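PDB 3U4J: NAD-dependent aldehyde dehydrogenase from Sinorhizobium meliloti, which probably oxidises aldehyde or oxo groups with NAD or NADP as electron acceptor. Local coordinates for residues L310-G315 and L408-F413; I363-E368 and P394-A399. One frame throughout, in Å; residues are numbered along the deposited sequence.

Interaction 1: L310-G315 and L408-F413; sequences LLVQEG and LSTLTF
L310 O takes two donors from the other strand. L411 N lies 2.8 Å from it in a nearly straight bond (173° at the hydrogen), while the CA-H of T410 adds a weaker contact, T410 CA to L310 O being 3.4 Å. The carbonyl of L411 in turn accepts V312 N. L310 N to S409 O and F413 N to V312 O extend the alternation, and E314 N then bonds F413 O at 3.0 Å. The register L310-T410 to Q313-F413 and an angle of 32° between strand directions identify a twisted parallel pair. It lies inside the mixed sheet, with strand 275-279 beyond 307-313 and strand 383-390 beyond 407-413. Helices pack on both faces, as in an alpha/beta fold: helix 317-330 meets V312 and T410, and helix 416-424 meets L311 and F413. On the face carrying L310, V312 and T410, the side chains of L310 and T410 run side by side, L310 CD2 touching T410 CG2 at 3.7 Å; T410 OG1 is bonded to F389 O of the next strand. On the face of L311, L411 and F413, L311 CD2 rests 3.9 Å from L411 CB. More of F413 than of any other residue is buried by the opposite segment. With CG between its backbone N and carbonyl carbon (chi1 68°), the ring folds back over the neighbouring strand: Q313 CA sits 3.7 Å above one face, L311 O approaches the edge, and Q313 CB comes within 3.6 Å of F413 CZ. F280 meets the same ring edge-to-face.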
loop_
_atom_site.group_PDB
_atom_site.type_symbol
_atom_site.label_atom_id
_atom_site.label_comp_id
_atom_site.label_asym_id
_atom_site.label_seq_id
_atom_site.Cartn_x
_atom_site.Cartn_y
_atom_site.Cartn_z
ATOM N N LEU A 310 26.884 25.501 4.330
ATOM C CA LEU A 310 27.154 24.900 5.630
ATOM C C LEU A 310 26.558 25.813 6.715
ATOM O O LEU A 310 26.920 26.999 6.807
ATOM C CB LEU A 310 28.668 24.693 5.825
ATOM C CG LEU A 310 29.205 24.441 7.248
ATOM C CD1 LEU A 310 28.535 23.176 7.816
ATOM C CD2 LEU A 310 30.736 24.308 7.292
ATOM N N LEU A 311 25.640 25.271 7.520
ATOM C CA LEU A 311 25.089 25.993 8.679
ATOM C C LEU A 311 25.642 25.271 9.892
ATOM O O LEU A 311 25.292 24.119 10.149
ATOM C CB LEU A 311 23.550 25.983 8.688
ATOM C CG LEU A 311 22.793 26.493 7.453
ATOM C CD1 LEU A 311 21.289 26.416 7.649
ATOM C CD2 LEU A 311 23.158 27.894 7.109
ATOM N N VAL A 312 26.541 25.936 10.616
ATOM C CA VAL A 312 27.289 25.281 11.688
ATOM C C VAL A 312 27.025 25.962 13.027
ATOM O O VAL A 312 26.968 27.199 13.115
ATOM C CB VAL A 312 28.801 25.151 11.335
ATOM C CG1 VAL A 312 29.453 26.528 11.024
ATOM C CG2 VAL A 312 29.568 24.388 12.433
ATOM N N GLN A 313 26.783 25.145 14.052
ATOM C CA GLN A 313 26.543 25.657 15.393
ATOM C C GLN A 313 27.817 26.320 15.909
ATOM O O GLN A 313 28.934 25.817 15.705
ATOM C CB GLN A 313 26.033 24.566 16.341
ATOM C CG GLN A 313 25.246 25.127 17.546
ATOM C CD GLN A 313 24.321 24.099 18.204
ATOM O OE1 GLN A 313 23.238 24.459 18.711
ATOM N NE2 GLN A 313 24.728 22.824 18.201
ATOM N N GLU A 314 27.630 27.467 16.553
ATOM C CA GLU A 314 28.726 28.348 16.952
ATOM C C GLU A 314 29.880 27.644 17.637
ATOM O O GLU A 314 31.037 27.826 17.249
ATOM C CB GLU A 314 28.207 29.451 17.867
ATOM C CG GLU A 314 27.596 30.572 17.103
ATOM C CD GLU A 314 27.180 31.722 17.999
ATOM O OE1 GLU A 314 26.781 32.744 17.430
ATOM O OE2 GLU A 314 27.254 31.603 19.250
ATOM N N GLY A 315 29.549 26.813 18.617
ATOM C CA GLY A 315 30.545 26.119 19.434
ATOM C C GLY A 315 31.528 25.229 18.704
ATOM O O GLY A 315 32.636 25.002 19.184
ATOM N N LEU A 408 31.690 26.513 -1.299
ATOM C CA LEU A 408 30.896 26.441 -0.070
ATOM C C LEU A 408 30.686 27.796 0.589
ATOM O O LEU A 408 31.637 28.585 0.703
ATOM C CB LEU A 408 31.616 25.550 0.925
ATOM C CG LEU A 408 30.895 25.198 2.233
ATOM C CD1 LEU A 408 29.632 24.342 1.978
ATOM C CD2 LEU A 408 31.876 24.472 3.135
ATOM N N SER A 409 29.447 28.056 1.017
ATOM C CA SER A 409 29.107 29.217 1.837
ATOM C C SER A 409 28.803 28.760 3.261
ATOM O O SER A 409 27.912 27.912 3.480
ATOM C CB SER A 409 27.903 29.967 1.273
ATOM O OG SER A 409 28.245 30.563 0.036
ATOM N N THR A 410 29.566 29.307 4.212
ATOM C CA THR A 410 29.421 28.964 5.630
ATOM C C THR A 410 28.739 30.090 6.410
ATOM O O THR A 410 29.110 31.284 6.283
ATOM C CB THR A 410 30.801 28.641 6.272
ATOM O OG1 THR A 410 31.500 27.711 5.441
ATOM C CG2 THR A 410 30.645 28.035 7.674
ATOM N N LEU A 411 27.718 29.707 7.178
ATOM C CA LEU A 411 26.997 30.586 8.091
ATOM C C LEU A 411 26.893 29.866 9.446
ATOM O O LEU A 411 26.857 28.625 9.496
ATOM C CB LEU A 411 25.585 30.878 7.562
ATOM C CG LEU A 411 25.344 31.533 6.199
ATOM C CD1 LEU A 411 25.332 30.525 5.019
ATOM C CD2 LEU A 411 24.034 32.317 6.241
ATOM N N THR A 412 26.864 30.621 10.545
ATOM C CA THR A 412 26.783 30.006 11.874
ATOM C C THR A 412 25.390 30.215 12.458
ATOM O O THR A 412 24.655 31.105 12.029
ATOM C CB THR A 412 27.849 30.591 12.893
ATOM O OG1 THR A 412 27.630 31.997 13.044
ATOM C CG2 THR A 412 29.276 30.381 12.411
ATOM N N PHE A 413 25.022 29.396 13.441
ATOM C CA PHE A 413 23.761 29.581 14.135
ATOM C C PHE A 413 23.971 29.181 15.586
ATOM O O PHE A 413 24.932 28.494 15.916
ATOM C CB PHE A 413 22.645 28.724 13.503
ATOM C CG PHE A 413 22.841 27.238 13.696
ATOM C CD1 PHE A 413 22.327 26.599 14.812
ATOM C CD2 PHE A 413 23.542 26.479 12.758
ATOM C CE1 PHE A 413 22.504 25.231 15.008
ATOM C CE2 PHE A 413 23.729 25.115 12.940
ATOM C CZ PHE A 413 23.217 24.481 14.074
#

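Interaction 2: I363-E368 and P394-A399; sequences ITSGAE and PDMSIA
S365 meets M396, a selenomethionine here, first through its CB, which lies 3.8 Å from M396 SE and equally near CG of the same side chain. The serine lies at the C-terminal end of helix 349-364, and its hydroxyl is held beside its own backbone N (chi1 -67°). There it bonds A361 O one turn back and also water 1, 2.8 Å from S365 OG. That water accepts the N-H of I398 (I398 N to water 3.1 Å), so a single solvent molecule joins the end of one helix to the first turn of the next. S365 O faces the terminal methyl, M396 CE, at 3.6 Å. G366 follows with positive phi (99°) and forms a Schellman motif, G366 N reaching back to I363 O at 3.0 Å; its carbonyl carbon also approaches M396 CE. The turn delivers A367 with CB directed at the other segment, where it touches M396 SE at 3.9 Å and I398 CD1 at 4.1 Å. M396 itself is the N-cap residue of helix 397-400, and its side chain, extended beyond CG (chi2 177°), reaches across to the other segment, past S365 toward the turn. F389 of strand 383-390 packs on both A367 and I398, so the C-terminal end of one helix and the N-terminal end of another meet over the same strand. No direct hydrogen bond joins the segments: dispersion between the selenium-bearing chain, the serine CB and the alanine methyl is supplemented by one water bridging S365 OG and I398 N, so the hydrogen-bonded link between them is indirect.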
loop_
_atom_site.group_PDB
_atom_site.type_symbol
_atom_site.label_atom_id
_atom_site.label_comp_id
_atom_site.label_asym_id
_atom_site.label_seq_id
_atom_site.Cartn_x
_atom_site.Cartn_y
_atom_site.Cartn_z
ATOM N N ILE A 363 33.181 37.907 -2.713
ATOM C CA ILE A 363 34.241 38.778 -2.177
ATOM C C ILE A 363 33.725 40.229 -2.050
ATOM O O ILE A 363 33.934 40.890 -1.017
ATOM C CB ILE A 363 35.519 38.689 -3.065
ATOM C CG1 ILE A 363 35.992 37.226 -3.154
ATOM C CG2 ILE A 363 36.669 39.609 -2.528
ATOM C CD1 ILE A 363 36.897 36.908 -4.353
ATOM N N THR A 364 33.025 40.716 -3.071
ATOM C CA THR A 364 32.549 42.104 -3.031
ATOM C C THR A 364 31.469 42.301 -1.960
ATOM O O THR A 364 31.332 43.395 -1.406
ATOM C CB THR A 364 32.068 42.641 -4.404
ATOM O OG1 THR A 364 30.797 42.091 -4.709
ATOM C CG2 THR A 364 33.036 42.328 -5.519
ATOM N N SER A 365 30.730 41.230 -1.649
ATOM C CA SER A 365 29.722 41.246 -0.601
ATOM C C SER A 365 30.365 41.331 0.785
ATOM O O SER A 365 29.688 41.629 1.742
ATOM C CB SER A 365 28.842 39.973 -0.658
ATOM O OG SER A 365 28.029 39.912 -1.822
ATOM N N GLY A 366 31.654 41.025 0.891
ATOM C CA GLY A 366 32.355 41.050 2.184
ATOM C C GLY A 366 32.525 39.701 2.858
ATOM O O GLY A 366 32.871 39.631 4.027
ATOM N N ALA A 367 32.254 38.618 2.130
ATOM C CA ALA A 367 32.427 37.279 2.679
ATOM C C ALA A 367 33.915 36.971 2.753
ATOM O O ALA A 367 34.697 37.467 1.964
ATOM C CB ALA A 367 31.703 36.255 1.821
ATOM N N GLU A 368 34.314 36.133 3.690
ATOM C CA GLU A 368 35.743 35.894 3.873
ATOM C C GLU A 368 36.190 34.653 3.090
ATOM O O GLU A 368 35.734 33.534 3.380
ATOM C CB GLU A 368 36.036 35.753 5.365
ATOM C CG GLU A 368 37.500 35.550 5.737
ATOM C CD GLU A 368 37.642 35.025 7.170
ATOM O OE1 GLU A 368 38.780 34.917 7.670
ATOM O OE2 GLU A 368 36.610 34.684 7.779
ATOM N N PRO A 394 22.723 35.703 5.045
ATOM C CA PRO A 394 21.728 35.183 4.077
ATOM C C PRO A 394 21.243 36.153 2.994
ATOM O O PRO A 394 20.589 35.722 2.051
ATOM C CB PRO A 394 20.569 34.692 4.957
ATOM C CG PRO A 394 20.805 35.224 6.280
ATOM C CD PRO A 394 22.242 35.621 6.435
ATOM N N ASP A 395 21.581 37.440 3.103
ATOM C CA ASP A 395 21.250 38.413 2.051
ATOM C C ASP A 395 22.211 38.367 0.853
ATOM O O ASP A 395 21.937 38.976 -0.179
ATOM C CB ASP A 395 21.269 39.832 2.635
ATOM C CG ASP A 395 22.611 40.173 3.265
ATOM O OD1 ASP A 395 23.132 39.354 4.061
ATOM O OD2 ASP A 395 23.152 41.250 2.955
HETATM N N MSE A 396 23.342 37.675 0.987
HETATM C CA MSE A 396 24.339 37.688 -0.081
HETATM C C MSE A 396 23.921 36.777 -1.216
HETATM O O MSE A 396 23.387 35.690 -0.980
HETATM C CB MSE A 396 25.725 37.261 0.428
HETATM C CG MSE A 396 26.324 38.188 1.472
HETATM SE SE MSE A 396 28.028 37.439 2.073
HETATM C CE MSE A 396 28.526 38.737 3.485
ATOM N N SER A 397 24.195 37.210 -2.443
ATOM C CA SER A 397 23.934 36.380 -3.614
ATOM C C SER A 397 24.553 34.970 -3.492
ATOM O O SER A 397 23.944 34.006 -3.953
ATOM C CB SER A 397 24.393 37.078 -4.896
ATOM O OG SER A 397 25.809 37.099 -4.970
ATOM N N ILE A 398 25.728 34.834 -2.869
ATOM C CA ILE A 398 26.324 33.488 -2.710
ATOM C C ILE A 398 25.611 32.583 -1.676
ATOM O O ILE A 398 25.784 31.355 -1.711
ATOM C CB ILE A 398 27.846 33.492 -2.444
ATOM C CG1 ILE A 398 28.178 34.164 -1.098
ATOM C CG2 ILE A 398 28.613 34.095 -3.639
ATOM C CD1 ILE A 398 29.503 33.688 -0.512
ATOM N N ALA A 399 24.844 33.175 -0.758
ATOM C CA ALA A 399 23.975 32.382 0.123
ATOM C C ALA A 399 22.702 31.965 -0.607
ATOM O O ALA A 399 22.116 30.958 -0.285
ATOM C CB ALA A 399 23.614 33.146 1.401
HETATM O O HOH W 1 27.488 37.392 -2.842
#

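From the N terminus, strand 307-313 comes first, followed by helix 317-330 and helix 349-364, whose C-terminal end supplies the first half of interaction 2. The chain then runs through strands 368-371, 375-376 and 383-390 before 394-399 closes that short loop of 25 intervening residues. Strand 407-413 follows helix 397-400 and pairs with 307-313, closing the wider loop of 92 residues, so interaction 2 is nested within interaction 1. Their centres lie 14 Å apart, and they touch: S409 OG to I398 O, 3.1 Å, is a probable hydrogen bond, and L411 CD2 packs on P394 CD. One contact joins strands; the other joins helix ends.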